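Side-chain contacts in catalase (Exiguobacterium oxidotolerans, PDB 2J2M), which catalyses the breakdown of hydrogen peroxide to water and dioxygen, using a bound haem: residues A[79-84]-A[322-327]; A[273-278]-A[282-287]; A[20-25]-A[33-38]; A[219-224]-A[252-257]. All coordinates share one frame; numbering follows the deposited sequence.

Interaction 1 of 4, residues A[79-84]-A[322-327]; sequences AFLQEE and PGMLPS
Met324 meets Phe80 with its terminal methyl, the two side chains crossing at about a right angle. Its chain runs straight out beyond CG (chi2 -179°, chi3 -177°), which carries CE 4.1 Å from Phe80 CE1. The sulfur stays farther back, with SD 5.3 Å from Phe80 CE1, so the touch is one of methyl against ring carbon. The same methyl also reaches the neighbouring side chain, where Leu81 CD2 lies 4.3 Å from Met324 CE. Leu81 in turn leans over the phenyl group: its CG sits above one face, offset toward the rim. Phe80 and Leu81 belong to a short 3-10 turn, residues 79-81, in the loop that joins strands 59-68 and 87-95 of the curled antiparallel sheet, the beta-barrel of the catalase fold. Met324 opens strand 324-326, which pairs with strand 201-204 of that sheet, and Trp203 on the latter strand packs against both Leu81 and Met324. Beside this apolar patch a water joins the backbones, accepting from Ala79 N at 2.9 Å and donating to Pro322 O at 3.0 Å. Between Pro322 and Met324 the chain turns through Gly323 at a positive phi of 108°, where a CB would press on the carbonyl oxygen of Pro322. Gly323 O accepts from Thr76 OG1, and Pro322 packs on Val14 of the second subunit.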
loop_
_atom_site.group_PDB
_atom_site.type_symbol
_atom_site.label_atom_id
_atom_site.label_comp_id
_atom_site.label_asym_id
_atom_site.label_seq_id
_atom_site.Cartn_x
_atom_site.Cartn_y
_atom_site.Cartn_z
ATOM N N ALA A 79 32.514 7.406 -16.796
ATOM C CA ALA A 79 33.035 6.244 -17.547
ATOM C C ALA A 79 32.545 6.151 -18.986
ATOM O O ALA A 79 33.356 5.968 -19.909
ATOM C CB ALA A 79 32.730 4.948 -16.819
ATOM N N PHE A 80 31.234 6.294 -19.196
ATOM C CA PHE A 80 30.705 6.111 -20.542
ATOM C C PHE A 80 31.132 7.208 -21.529
ATOM O O PHE A 80 31.067 7.017 -22.736
ATOM C CB PHE A 80 29.186 5.877 -20.540
ATOM C CG PHE A 80 28.354 7.140 -20.454
ATOM C CD1 PHE A 80 28.080 7.742 -19.209
ATOM C CD2 PHE A 80 27.808 7.701 -21.608
ATOM C CE1 PHE A 80 27.284 8.890 -19.132
ATOM C CE2 PHE A 80 27.014 8.835 -21.540
ATOM C CZ PHE A 80 26.757 9.437 -20.302
ATOM N N LEU A 81 31.600 8.335 -21.003
ATOM C CA LEU A 81 31.908 9.494 -21.844
ATOM C C LEU A 81 33.391 9.678 -22.145
ATOM O O LEU A 81 33.783 10.692 -22.722
ATOM C CB LEU A 81 31.339 10.758 -21.195
ATOM C CG LEU A 81 30.177 11.633 -21.698
ATOM C CD1 LEU A 81 29.239 10.967 -22.713
ATOM C CD2 LEU A 81 29.415 12.249 -20.499
ATOM N N GLN A 82 34.212 8.703 -21.752
ATOM C CA GLN A 82 35.671 8.767 -21.967
ATOM C C GLN A 82 36.124 8.615 -23.437
ATOM O O GLN A 82 37.024 9.334 -23.880
ATOM C CB GLN A 82 36.414 7.765 -21.060
ATOM C CG GLN A 82 36.261 8.061 -19.559
ATOM C CD GLN A 82 36.448 9.546 -19.259
ATOM O OE1 GLN A 82 37.553 10.069 -19.372
ATOM N NE2 GLN A 82 35.367 10.227 -18.878
ATOM N N GLU A 83 35.490 7.707 -24.184
ATOM C CA GLU A 83 35.997 7.304 -25.492
ATOM C C GLU A 83 34.922 7.429 -26.565
ATOM O O GLU A 83 33.807 6.942 -26.390
ATOM C CB GLU A 83 36.514 5.846 -25.452
ATOM C CG GLU A 83 37.544 5.544 -24.358
ATOM C CD GLU A 83 38.919 6.153 -24.663
ATOM O OE1 GLU A 83 39.429 5.925 -25.796
ATOM O OE2 GLU A 83 39.484 6.861 -23.774
ATOM N N GLU A 84 35.248 8.066 -27.682
ATOM C CA GLU A 84 34.265 8.157 -28.755
ATOM C C GLU A 84 33.927 6.753 -29.227
ATOM O O GLU A 84 34.761 5.858 -29.158
ATOM C CB GLU A 84 34.711 9.076 -29.913
ATOM C CG GLU A 84 36.135 8.934 -30.379
ATOM C CD GLU A 84 36.651 10.225 -31.015
ATOM O OE1 GLU A 84 36.802 10.265 -32.265
ATOM O OE2 GLU A 84 36.879 11.205 -30.251
ATOM N N PRO A 322 29.417 8.566 -11.345
ATOM C CA PRO A 322 30.582 9.334 -10.860
ATOM C C PRO A 322 31.104 10.222 -11.983
ATOM O O PRO A 322 31.125 9.797 -13.152
ATOM C CB PRO A 322 31.600 8.236 -10.468
ATOM C CG PRO A 322 30.734 6.989 -10.153
ATOM C CD PRO A 322 29.593 7.100 -11.190
ATOM N N GLY A 323 31.482 11.456 -11.652
ATOM C CA GLY A 323 31.890 12.428 -12.652
ATOM C C GLY A 323 30.802 13.477 -12.787
ATOM O O GLY A 323 30.970 14.485 -13.478
ATOM N N MET A 324 29.675 13.232 -12.107
ATOM C CA MET A 324 28.496 14.082 -12.201
ATOM C C MET A 324 27.974 14.397 -10.822
ATOM O O MET A 324 27.892 13.503 -9.981
ATOM C CB MET A 324 27.399 13.386 -13.001
ATOM C CG MET A 324 27.685 13.290 -14.491
ATOM S SD MET A 324 26.310 12.478 -15.296
ATOM C CE MET A 324 26.929 12.400 -17.007
ATOM N N LEU A 325 27.623 15.665 -10.598
ATOM C CA LEU A 325 27.056 16.105 -9.322
ATOM C C LEU A 325 25.934 17.119 -9.560
ATOM O O LEU A 325 25.923 17.778 -10.584
ATOM C CB LEU A 325 28.155 16.699 -8.397
ATOM C CG LEU A 325 29.150 15.776 -7.657
ATOM C CD1 LEU A 325 30.169 16.594 -6.907
ATOM C CD2 LEU A 325 28.442 14.885 -6.642
ATOM N N PRO A 326 24.973 17.239 -8.617
ATOM C CA PRO A 326 23.963 18.277 -8.805
ATOM C C PRO A 326 24.512 19.681 -8.543
ATOM O O PRO A 326 25.454 19.845 -7.765
ATOM C CB PRO A 326 22.898 17.922 -7.781
ATOM C CG PRO A 326 23.653 17.200 -6.690
ATOM C CD PRO A 326 24.746 16.447 -7.390
ATOM N N SER A 327 23.932 20.685 -9.204
ATOM C CA SER A 327 24.216 22.048 -8.832
ATOM C C SER A 327 23.369 22.491 -7.632
ATOM O O SER A 327 22.358 21.857 -7.295
ATOM C CB SER A 327 23.994 22.985 -10.005
ATOM O OG SER A 327 22.613 23.121 -10.281
HETATM O O HOH W 1 30.864 7.048 -14.383
#

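Interaction 2 of 4, residues A[273-278]-A[282-287]; sequences FDFDPL and KDWFED
Phe275 lies against the aliphatic part of Lys282, the two side chains sliding past each other in opposite directions. Lys282 CB is 3.6 Å from Phe275 CD2, and the bend at chi2 (-59°) brings Lys282 CD back to 3.8 Å from Phe275 CB. At the far end of the ring Phe275 CZ approaches Asp283 O at 3.7 Å. Trp284 crosses Phe275 at about a right angle and sets its CD1 at the phenyl edge, 4.1 Å from Phe275 CE2. The indole N-H makes a weak hydrogen bond, Trp284 NE1 to Pro277 O at 3.4 Å, with the oxygen near the indole plane. Pro277 sits within an Asx turn, in which Asp276 OD2 accepts from Leu278 N at 2.9 Å; the whole contact folds up the long loop between strands 257-265 and 292-302. With an alanine in place of Phe275, a gap is likely to open between the Lys282 chain and the indole, the CD1 edge of Trp284 losing its neighbour. Farther out, Gln423 of helix 422-430 packs on Phe275 and Lys282, while Lys282 NZ bonds to Thr418 O and forms a salt bridge with Asp279. Asp276 OD2 also pairs with Arg28 of the third subunit.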
loop_
_atom_site.group_PDB
_atom_site.type_symbol
_atom_site.label_atom_id
_atom_site.label_comp_id
_atom_site.label_asym_id
_atom_site.label_seq_id
_atom_site.Cartn_x
_atom_site.Cartn_y
_atom_site.Cartn_z
ATOM N N PHE A 273 27.138 37.685 -15.339
ATOM C CA PHE A 273 25.952 37.883 -16.154
ATOM C C PHE A 273 24.983 38.787 -15.401
ATOM O O PHE A 273 25.228 39.102 -14.243
ATOM C CB PHE A 273 25.292 36.530 -16.459
ATOM C CG PHE A 273 26.233 35.503 -17.024
ATOM C CD1 PHE A 273 26.931 34.640 -16.184
ATOM C CD2 PHE A 273 26.425 35.400 -18.396
ATOM C CE1 PHE A 273 27.801 33.683 -16.706
ATOM C CE2 PHE A 273 27.282 34.444 -18.921
ATOM C CZ PHE A 273 27.974 33.588 -18.073
ATOM N N ASP A 274 23.884 39.200 -16.048
ATOM C CA ASP A 274 22.882 40.029 -15.377
ATOM C C ASP A 274 21.834 39.126 -14.734
ATOM O O ASP A 274 20.765 39.583 -14.310
ATOM C CB ASP A 274 22.251 41.050 -16.330
ATOM C CG ASP A 274 21.594 40.408 -17.546
ATOM O OD1 ASP A 274 21.270 39.189 -17.540
ATOM O OD2 ASP A 274 21.404 41.141 -18.544
ATOM N N PHE A 275 22.166 37.836 -14.671
ATOM C CA PHE A 275 21.320 36.820 -14.086
ATOM C C PHE A 275 22.192 35.830 -13.295
ATOM O O PHE A 275 23.369 35.680 -13.612
ATOM C CB PHE A 275 20.508 36.129 -15.194
ATOM C CG PHE A 275 21.324 35.271 -16.127
ATOM C CD1 PHE A 275 21.900 35.814 -17.273
ATOM C CD2 PHE A 275 21.478 33.913 -15.888
ATOM C CE1 PHE A 275 22.646 35.031 -18.150
ATOM C CE2 PHE A 275 22.219 33.124 -16.742
ATOM C CZ PHE A 275 22.811 33.685 -17.879
ATOM N N ASP A 276 21.626 35.190 -12.267
ATOM C CA ASP A 276 22.255 34.044 -11.601
ATOM C C ASP A 276 22.143 32.763 -12.460
ATOM O O ASP A 276 21.038 32.241 -12.679
ATOM C CB ASP A 276 21.642 33.813 -10.211
ATOM C CG ASP A 276 22.446 32.815 -9.352
ATOM O OD1 ASP A 276 22.546 33.022 -8.131
ATOM O OD2 ASP A 276 22.977 31.815 -9.875
ATOM N N PRO A 277 23.286 32.250 -12.957
ATOM C CA PRO A 277 23.269 31.057 -13.828
ATOM C C PRO A 277 22.667 29.769 -13.214
ATOM O O PRO A 277 22.350 28.857 -13.951
ATOM C CB PRO A 277 24.748 30.855 -14.174
ATOM C CG PRO A 277 25.505 31.598 -13.095
ATOM C CD PRO A 277 24.651 32.770 -12.755
ATOM N N LEU A 278 22.538 29.728 -11.884
ATOM C CA LEU A 278 21.869 28.681 -11.093
ATOM C C LEU A 278 20.347 28.899 -10.924
ATOM O O LEU A 278 19.659 28.078 -10.294
ATOM C CB LEU A 278 22.458 28.687 -9.673
ATOM C CG LEU A 278 23.328 27.634 -8.974
ATOM C CD1 LEU A 278 24.523 27.228 -9.778
ATOM C CD2 LEU A 278 23.761 28.229 -7.620
ATOM N N LYS A 282 16.129 30.955 -15.779
ATOM C CA LYS A 282 17.116 31.572 -16.688
ATOM C C LYS A 282 17.686 30.604 -17.719
ATOM O O LYS A 282 17.983 29.470 -17.404
ATOM C CB LYS A 282 18.271 32.218 -15.897
ATOM C CG LYS A 282 17.832 33.353 -14.949
ATOM C CD LYS A 282 17.139 34.505 -15.708
ATOM C CE LYS A 282 16.726 35.672 -14.806
ATOM N NZ LYS A 282 15.722 35.305 -13.748
ATOM N N ASP A 283 17.826 31.084 -18.951
ATOM C CA ASP A 283 18.422 30.330 -20.052
ATOM C C ASP A 283 19.878 30.754 -20.275
ATOM O O ASP A 283 20.300 31.833 -19.812
ATOM C CB ASP A 283 17.615 30.514 -21.340
ATOM C CG ASP A 283 17.934 29.466 -22.388
ATOM O OD1 ASP A 283 18.782 28.577 -22.128
ATOM O OD2 ASP A 283 17.334 29.501 -23.483
ATOM N N TRP A 284 20.640 29.870 -20.932
ATOM C CA TRP A 284 22.017 30.142 -21.342
ATOM C C TRP A 284 21.952 30.145 -22.825
ATOM O O TRP A 284 21.934 29.074 -23.445
ATOM C CB TRP A 284 22.992 29.037 -20.949
ATOM C CG TRP A 284 23.263 28.856 -19.514
ATOM C CD1 TRP A 284 22.648 29.477 -18.457
ATOM C CD2 TRP A 284 24.209 27.952 -18.955
ATOM N NE1 TRP A 284 23.167 29.008 -17.264
ATOM C CE2 TRP A 284 24.133 28.079 -17.544
ATOM C CE3 TRP A 284 25.150 27.066 -19.506
ATOM C CZ2 TRP A 284 24.937 27.329 -16.684
ATOM C CZ3 TRP A 284 25.945 26.319 -18.648
ATOM C CH2 TRP A 284 25.828 26.454 -17.254
ATOM N N PHE A 285 21.902 31.339 -23.393
ATOM C CA PHE A 285 21.764 31.491 -24.830
ATOM C C PHE A 285 22.972 30.883 -25.529
ATOM O O PHE A 285 24.088 31.011 -25.039
ATOM C CB PHE A 285 21.593 32.966 -25.188
ATOM C CG PHE A 285 20.362 33.602 -24.594
ATOM C CD1 PHE A 285 20.458 34.782 -23.863
ATOM C CD2 PHE A 285 19.096 33.038 -24.785
ATOM C CE1 PHE A 285 19.297 35.414 -23.336
ATOM C CE2 PHE A 285 17.947 33.646 -24.242
ATOM C CZ PHE A 285 18.053 34.840 -23.519
ATOM N N GLU A 286 22.728 30.192 -26.647
ATOM C CA GLU A 286 23.807 29.542 -27.402
ATOM C C GLU A 286 24.817 30.597 -27.827
ATOM O O GLU A 286 26.018 30.317 -27.950
ATOM C CB GLU A 286 23.269 28.782 -28.625
ATOM C CG GLU A 286 24.389 28.163 -29.474
ATOM C CD GLU A 286 23.899 27.164 -30.513
ATOM O OE1 GLU A 286 22.691 27.143 -30.816
ATOM O OE2 GLU A 286 24.737 26.404 -31.039
ATOM N N ASP A 287 24.288 31.805 -28.023
ATOM C CA ASP A 287 25.023 33.029 -28.305
ATOM C C ASP A 287 26.060 33.348 -27.244
ATOM O O ASP A 287 27.143 33.862 -27.552
ATOM C CB ASP A 287 24.038 34.214 -28.338
ATOM C CG ASP A 287 23.633 34.588 -29.733
ATOM O OD1 ASP A 287 22.434 34.896 -29.942
ATOM O OD2 ASP A 287 24.502 34.560 -30.645
#

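Interaction 3 of 4, residues A[20-25]-A[33-38]; sequences QNSRTA and LEDYQL
The carboxylate of Asp35 faces Arg23 with one oxygen and its own helix with the other. Arg23 N meets Asp35 OD1 on the anti side, 35° out of the carboxylate plane, in a nearly straight 2.7 Å hydrogen bond. Leu38 N comes to Asp35 OD2 from above that plane at 3.0 Å, making Asp35 the N-cap of helix 36-45. A chi1 of -162° lets OD1 take Arg23 N and OD2 Leu38 N. The guanidinium of Arg23 and the carboxylate of Glu34, their planes 36° apart, are held more loosely: Glu34 OE1 stands well out of the guanidinium plane, 3.9 Å from Arg23 NE, a long salt bridge. Firmer partners lie elsewhere: Asp401 O of the second subunit for Arg23 NH1, His410 of the third for Arg23 NE and Gln333 of the second for Glu34 OE2. Ser22 OG rests 3.8 Å from Leu38 CD1 and bonds to Asp138 of the third subunit. Were Asp35 an alanine, Arg23 N and Leu38 N would probably lose these acceptors, and Arg412 of the third subunit this carboxylate. Held by a helix start, a backbone N-H and that arginine, the buried carboxylate is likely to stay ionised, tying the N-terminal arm into the subunit interface.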
loop_
_atom_site.group_PDB
_atom_site.type_symbol
_atom_site.label_atom_id
_atom_site.label_comp_id
_atom_site.label_asym_id
_atom_site.label_seq_id
_atom_site.Cartn_x
_atom_site.Cartn_y
_atom_site.Cartn_z
ATOM N N GLN A 20 -14.721 -20.230 -19.175
ATOM C CA GLN A 20 -15.934 -19.528 -19.649
ATOM C C GLN A 20 -17.077 -19.481 -18.621
ATOM O O GLN A 20 -17.948 -18.608 -18.687
ATOM C CB GLN A 20 -16.451 -20.157 -20.965
ATOM C CG GLN A 20 -15.375 -20.670 -21.969
ATOM C CD GLN A 20 -14.387 -19.598 -22.426
ATOM O OE1 GLN A 20 -14.718 -18.412 -22.518
ATOM N NE2 GLN A 20 -13.177 -20.014 -22.736
ATOM N N ASN A 21 -17.084 -20.425 -17.684
ATOM C CA ASN A 21 -18.193 -20.546 -16.744
ATOM C C ASN A 21 -17.745 -20.523 -15.286
ATOM O O ASN A 21 -16.818 -21.243 -14.897
ATOM C CB ASN A 21 -19.004 -21.830 -17.028
ATOM C CG ASN A 21 -19.461 -21.936 -18.490
ATOM O OD1 ASN A 21 -20.176 -21.082 -18.991
ATOM N ND2 ASN A 21 -19.032 -22.986 -19.168
ATOM N N SER A 22 -18.406 -19.707 -14.471
ATOM C CA SER A 22 -18.202 -19.772 -13.027
ATOM C C SER A 22 -18.765 -21.076 -12.462
ATOM O O SER A 22 -19.628 -21.705 -13.071
ATOM C CB SER A 22 -18.860 -18.581 -12.342
ATOM O OG SER A 22 -18.358 -17.362 -12.860
ATOM N N ARG A 23 -18.260 -21.491 -11.301
ATOM C CA ARG A 23 -18.845 -22.614 -10.596
ATOM C C ARG A 23 -20.053 -22.122 -9.800
ATOM O O ARG A 23 -19.924 -21.263 -8.937
ATOM C CB ARG A 23 -17.832 -23.299 -9.682
ATOM C CG ARG A 23 -18.428 -24.528 -9.051
ATOM C CD ARG A 23 -17.423 -25.407 -8.322
ATOM N NE ARG A 23 -18.020 -26.731 -8.138
ATOM C CZ ARG A 23 -17.576 -27.853 -8.690
ATOM N NH1 ARG A 23 -18.233 -28.994 -8.483
ATOM N NH2 ARG A 23 -16.471 -27.854 -9.426
ATOM N N THR A 24 -21.223 -22.666 -10.110
ATOM C CA THR A 24 -22.473 -22.187 -9.514
ATOM C C THR A 24 -23.257 -23.291 -8.823
ATOM O O THR A 24 -23.054 -24.481 -9.104
ATOM C CB THR A 24 -23.389 -21.492 -10.571
ATOM O OG1 THR A 24 -23.600 -22.370 -11.697
ATOM C CG2 THR A 24 -22.761 -20.175 -11.015
ATOM N N ALA A 25 -24.152 -22.895 -7.916
ATOM C CA ALA A 25 -24.928 -23.857 -7.153
ATOM C C ALA A 25 -26.125 -24.307 -7.995
ATOM O O ALA A 25 -27.285 -23.995 -7.699
ATOM C CB ALA A 25 -25.367 -23.248 -5.833
ATOM N N LEU A 33 -18.386 -19.509 -3.391
ATOM C CA LEU A 33 -17.176 -18.943 -2.804
ATOM C C LEU A 33 -15.958 -19.809 -3.125
ATOM O O LEU A 33 -14.846 -19.306 -3.161
ATOM C CB LEU A 33 -17.310 -18.782 -1.282
ATOM C CG LEU A 33 -16.205 -17.978 -0.581
ATOM C CD1 LEU A 33 -16.155 -16.544 -1.097
ATOM C CD2 LEU A 33 -16.423 -17.963 0.905
ATOM N N GLU A 34 -16.172 -21.103 -3.345
ATOM C CA GLU A 34 -15.060 -22.023 -3.601
ATOM C C GLU A 34 -14.493 -21.971 -5.025
ATOM O O GLU A 34 -13.562 -22.697 -5.330
ATOM C CB GLU A 34 -15.428 -23.472 -3.230
ATOM C CG GLU A 34 -16.428 -24.137 -4.145
ATOM C CD GLU A 34 -16.570 -25.619 -3.832
ATOM O OE1 GLU A 34 -16.228 -26.441 -4.719
ATOM O OE2 GLU A 34 -16.998 -25.963 -2.695
ATOM N N ASP A 35 -15.034 -21.117 -5.888
ATOM C CA ASP A 35 -14.463 -20.948 -7.231
ATOM C C ASP A 35 -13.115 -20.229 -7.170
ATOM O O ASP A 35 -13.038 -19.044 -7.470
ATOM C CB ASP A 35 -15.424 -20.211 -8.155
ATOM C CG ASP A 35 -15.073 -20.395 -9.630
ATOM O OD1 ASP A 35 -15.975 -20.296 -10.485
ATOM O OD2 ASP A 35 -13.895 -20.660 -9.947
ATOM N N TYR A 36 -12.063 -20.947 -6.772
ATOM C CA TYR A 36 -10.726 -20.356 -6.657
ATOM C C TYR A 36 -10.305 -19.710 -7.983
ATOM O O TYR A 36 -9.752 -18.600 -7.999
ATOM C CB TYR A 36 -9.657 -21.374 -6.192
ATOM C CG TYR A 36 -8.262 -20.751 -6.215
ATOM C CD1 TYR A 36 -7.794 -20.024 -5.111
ATOM C CD2 TYR A 36 -7.435 -20.843 -7.356
ATOM C CE1 TYR A 36 -6.539 -19.399 -5.120
ATOM C CE2 TYR A 36 -6.163 -20.217 -7.377
ATOM C CZ TYR A 36 -5.735 -19.488 -6.249
ATOM O OH TYR A 36 -4.518 -18.850 -6.221
ATOM N N GLN A 37 -10.586 -20.394 -9.089
ATOM C CA GLN A 37 -10.148 -19.924 -10.400
ATOM C C GLN A 37 -10.736 -18.548 -10.750
ATOM O O GLN A 37 -10.018 -17.657 -11.217
ATOM C CB GLN A 37 -10.457 -20.967 -11.481
ATOM C CG GLN A 37 -10.405 -20.430 -12.897
ATOM C CD GLN A 37 -10.936 -21.419 -13.906
ATOM O OE1 GLN A 37 -10.655 -22.608 -13.810
ATOM N NE2 GLN A 37 -11.730 -20.938 -14.868
ATOM N N LEU A 38 -12.036 -18.388 -10.518
ATOM C CA LEU A 38 -12.711 -17.106 -10.731
ATOM C C LEU A 38 -12.154 -16.004 -9.812
ATOM O O LEU A 38 -11.769 -14.926 -10.276
ATOM C CB LEU A 38 -14.222 -17.258 -10.506
ATOM C CG LEU A 38 -15.001 -15.932 -10.476
ATOM C CD1 LEU A 38 -15.236 -15.371 -11.904
ATOM C CD2 LEU A 38 -16.292 -16.103 -9.725
#

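Interaction 4 of 4, residues A[219-224]-A[252-257]; sequences PKEGVH and NGDFPE
A type I beta turn, Pro219 to Gly222, ends strand 210-219 and sets Lys220 beside Glu257, where strand 257-265 begins. The turn is closed by Gly222 N bonding to Pro219 O at 3.1 Å. Across the contact Lys220 N donates to Glu257 O at 3.0 Å, almost straight at 174° although the donor is tilted from the carbonyl plane. The same oxygen takes a second donor, a water 2.8 Å from Glu257 O; this water in turn accepts from Glu221 N at 3.2 Å. Next to this bond the side chains of Lys220 and Glu257 meet low down, CB to CB at 4.3 Å, while Glu257 OE2 goes on to Thr298. The side chain of Glu221 bends at chi2 (-67°) and comes to Asp254 from the opposite direction, with Glu221 OE2 3.9 Å from Asp254 OD1 and the carboxylate planes 79° apart. Two like charges at this spacing would disfavour each other, but Arg191 forms a salt bridge with Asp254 OD2 and a weak, long pair with Glu221. A further water donates to both Glu221 OE2 and Asp254 O. Gly253, at positive phi, ends helix 241-251 in a Schellman motif, and the chain then runs through Pro256 into its strand. This is the end of an antiparallel strand pair in the catalase barrel, its two strands connected by helices 228-237 and 241-251.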
loop_
_atom_site.group_PDB
_atom_site.type_symbol
_atom_site.label_atom_id
_atom_site.label_comp_id
_atom_site.label_asym_id
_atom_site.label_seq_id
_atom_site.Cartn_x
_atom_site.Cartn_y
_atom_site.Cartn_z
ATOM N N PRO A 219 16.664 17.647 -32.167
ATOM C CA PRO A 219 16.107 16.527 -32.920
ATOM C C PRO A 219 16.523 16.527 -34.375
ATOM O O PRO A 219 16.504 17.580 -35.018
ATOM C CB PRO A 219 14.603 16.750 -32.816
ATOM C CG PRO A 219 14.446 18.230 -32.713
ATOM C CD PRO A 219 15.668 18.723 -31.965
ATOM N N LYS A 220 16.862 15.360 -34.910
ATOM C CA LYS A 220 17.200 15.276 -36.334
ATOM C C LYS A 220 15.988 15.608 -37.243
ATOM O O LYS A 220 16.170 16.133 -38.341
ATOM C CB LYS A 220 17.864 13.923 -36.671
ATOM C CG LYS A 220 17.343 13.227 -37.943
ATOM C CD LYS A 220 18.490 12.718 -38.842
ATOM C CE LYS A 220 18.100 11.432 -39.581
ATOM N NZ LYS A 220 16.984 11.654 -40.568
ATOM N N GLU A 221 14.772 15.317 -36.758
ATOM C CA GLU A 221 13.513 15.657 -37.454
ATOM C C GLU A 221 13.129 17.141 -37.357
ATOM O O GLU A 221 12.135 17.556 -37.960
ATOM C CB GLU A 221 12.328 14.823 -36.927
ATOM C CG GLU A 221 12.543 13.313 -36.850
ATOM C CD GLU A 221 12.680 12.640 -38.217
ATOM O OE1 GLU A 221 12.338 13.266 -39.232
ATOM O OE2 GLU A 221 13.137 11.474 -38.279
ATOM N N GLY A 222 13.889 17.935 -36.607
ATOM C CA GLY A 222 13.537 19.336 -36.399
ATOM C C GLY A 222 12.452 19.534 -35.341
ATOM O O GLY A 222 11.696 18.606 -35.025
ATOM N N VAL A 223 12.408 20.740 -34.782
ATOM C CA VAL A 223 11.332 21.198 -33.903
ATOM C C VAL A 223 10.101 21.582 -34.734
ATOM O O VAL A 223 10.150 22.537 -35.522
ATOM C CB VAL A 223 11.770 22.463 -33.076
ATOM C CG1 VAL A 223 10.578 23.037 -32.262
ATOM C CG2 VAL A 223 12.947 22.137 -32.170
ATOM N N HIS A 224 9.004 20.848 -34.568
ATOM C CA HIS A 224 7.767 21.188 -35.263
ATOM C C HIS A 224 6.598 21.330 -34.276
ATOM O O HIS A 224 6.366 20.461 -33.449
ATOM C CB HIS A 224 7.463 20.163 -36.360
ATOM C CG HIS A 224 8.502 20.112 -37.443
ATOM N ND1 HIS A 224 8.492 20.966 -38.528
ATOM C CD2 HIS A 224 9.582 19.308 -37.605
ATOM C CE1 HIS A 224 9.522 20.691 -39.311
ATOM N NE2 HIS A 224 10.194 19.682 -38.778
ATOM N N ASN A 252 8.095 1.487 -38.138
ATOM C CA ASN A 252 8.380 1.614 -39.575
ATOM C C ASN A 252 9.880 1.747 -39.910
ATOM O O ASN A 252 10.261 1.777 -41.086
ATOM C CB ASN A 252 7.646 2.832 -40.154
ATOM C CG ASN A 252 6.130 2.665 -40.182
ATOM O OD1 ASN A 252 5.594 1.548 -40.102
ATOM N ND2 ASN A 252 5.432 3.785 -40.310
ATOM N N GLY A 253 10.721 1.858 -38.879
ATOM C CA GLY A 253 12.164 1.989 -39.067
ATOM C C GLY A 253 12.606 3.396 -39.427
ATOM O O GLY A 253 13.686 3.586 -39.963
ATOM N N ASP A 254 11.771 4.389 -39.154
ATOM C CA ASP A 254 12.184 5.794 -39.235
ATOM C C ASP A 254 12.540 6.198 -37.802
ATOM O O ASP A 254 11.795 6.918 -37.151
ATOM C CB ASP A 254 11.049 6.654 -39.816
ATOM C CG ASP A 254 11.495 8.092 -40.178
ATOM O OD1 ASP A 254 12.685 8.316 -40.504
ATOM O OD2 ASP A 254 10.652 9.020 -40.151
ATOM N N PHE A 255 13.669 5.685 -37.303
ATOM C CA PHE A 255 14.075 5.848 -35.906
ATOM C C PHE A 255 14.290 7.302 -35.454
ATOM O O PHE A 255 15.128 8.014 -36.008
ATOM C CB PHE A 255 15.346 5.051 -35.650
ATOM C CG PHE A 255 15.200 3.560 -35.868
ATOM C CD1 PHE A 255 16.283 2.814 -36.344
ATOM C CD2 PHE A 255 13.981 2.902 -35.599
ATOM C CE1 PHE A 255 16.171 1.442 -36.551
ATOM C CE2 PHE A 255 13.845 1.517 -35.799
ATOM C CZ PHE A 255 14.950 0.782 -36.274
ATOM N N PRO A 256 13.539 7.755 -34.431
ATOM C CA PRO A 256 13.774 9.094 -33.887
ATOM C C PRO A 256 15.207 9.215 -33.329
ATOM O O PRO A 256 15.661 8.321 -32.606
ATOM C CB PRO A 256 12.748 9.187 -32.746
ATOM C CG PRO A 256 11.722 8.197 -33.079
ATOM C CD PRO A 256 12.442 7.071 -33.720
ATOM N N GLU A 257 15.899 10.306 -33.667
ATOM C CA GLU A 257 17.256 10.530 -33.235
ATOM C C GLU A 257 17.389 11.935 -32.718
ATOM O O GLU A 257 16.735 12.829 -33.224
ATOM C CB GLU A 257 18.235 10.333 -34.398
ATOM C CG GLU A 257 18.244 8.922 -34.988
ATOM C CD GLU A 257 19.538 8.582 -35.736
ATOM O OE1 GLU A 257 20.162 9.469 -36.356
ATOM O OE2 GLU A 257 19.937 7.404 -35.694
HETATM O O HOH W 2 11.448 9.579 -36.656
HETATM O O HOH W 3 14.160 13.669 -34.080
#

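How the interactions relate
Interactions 1, 2 and 4 are fastened to the same curled antiparallel sheet, and interactions 2 and 4 both adjoin strand 257-265, at its two ends. Interactions 1 and 2 are buried and mostly apolar, and they touch through Ser327 CB and Leu278 CD1, 4.3 Å apart. Interaction 4 lies at the surface, where backbone bonds, waters and carboxylates replace hydrocarbon. Interaction 3 stands apart, its centre about 58 Å from that of interaction 1 and about 67 Å from that of interaction 2. It is buried as well, yet polar and charged, and much of its surroundings belongs to other subunits. Interaction 2 reaches the third subunit too, whereas interaction 4 touches no other chain.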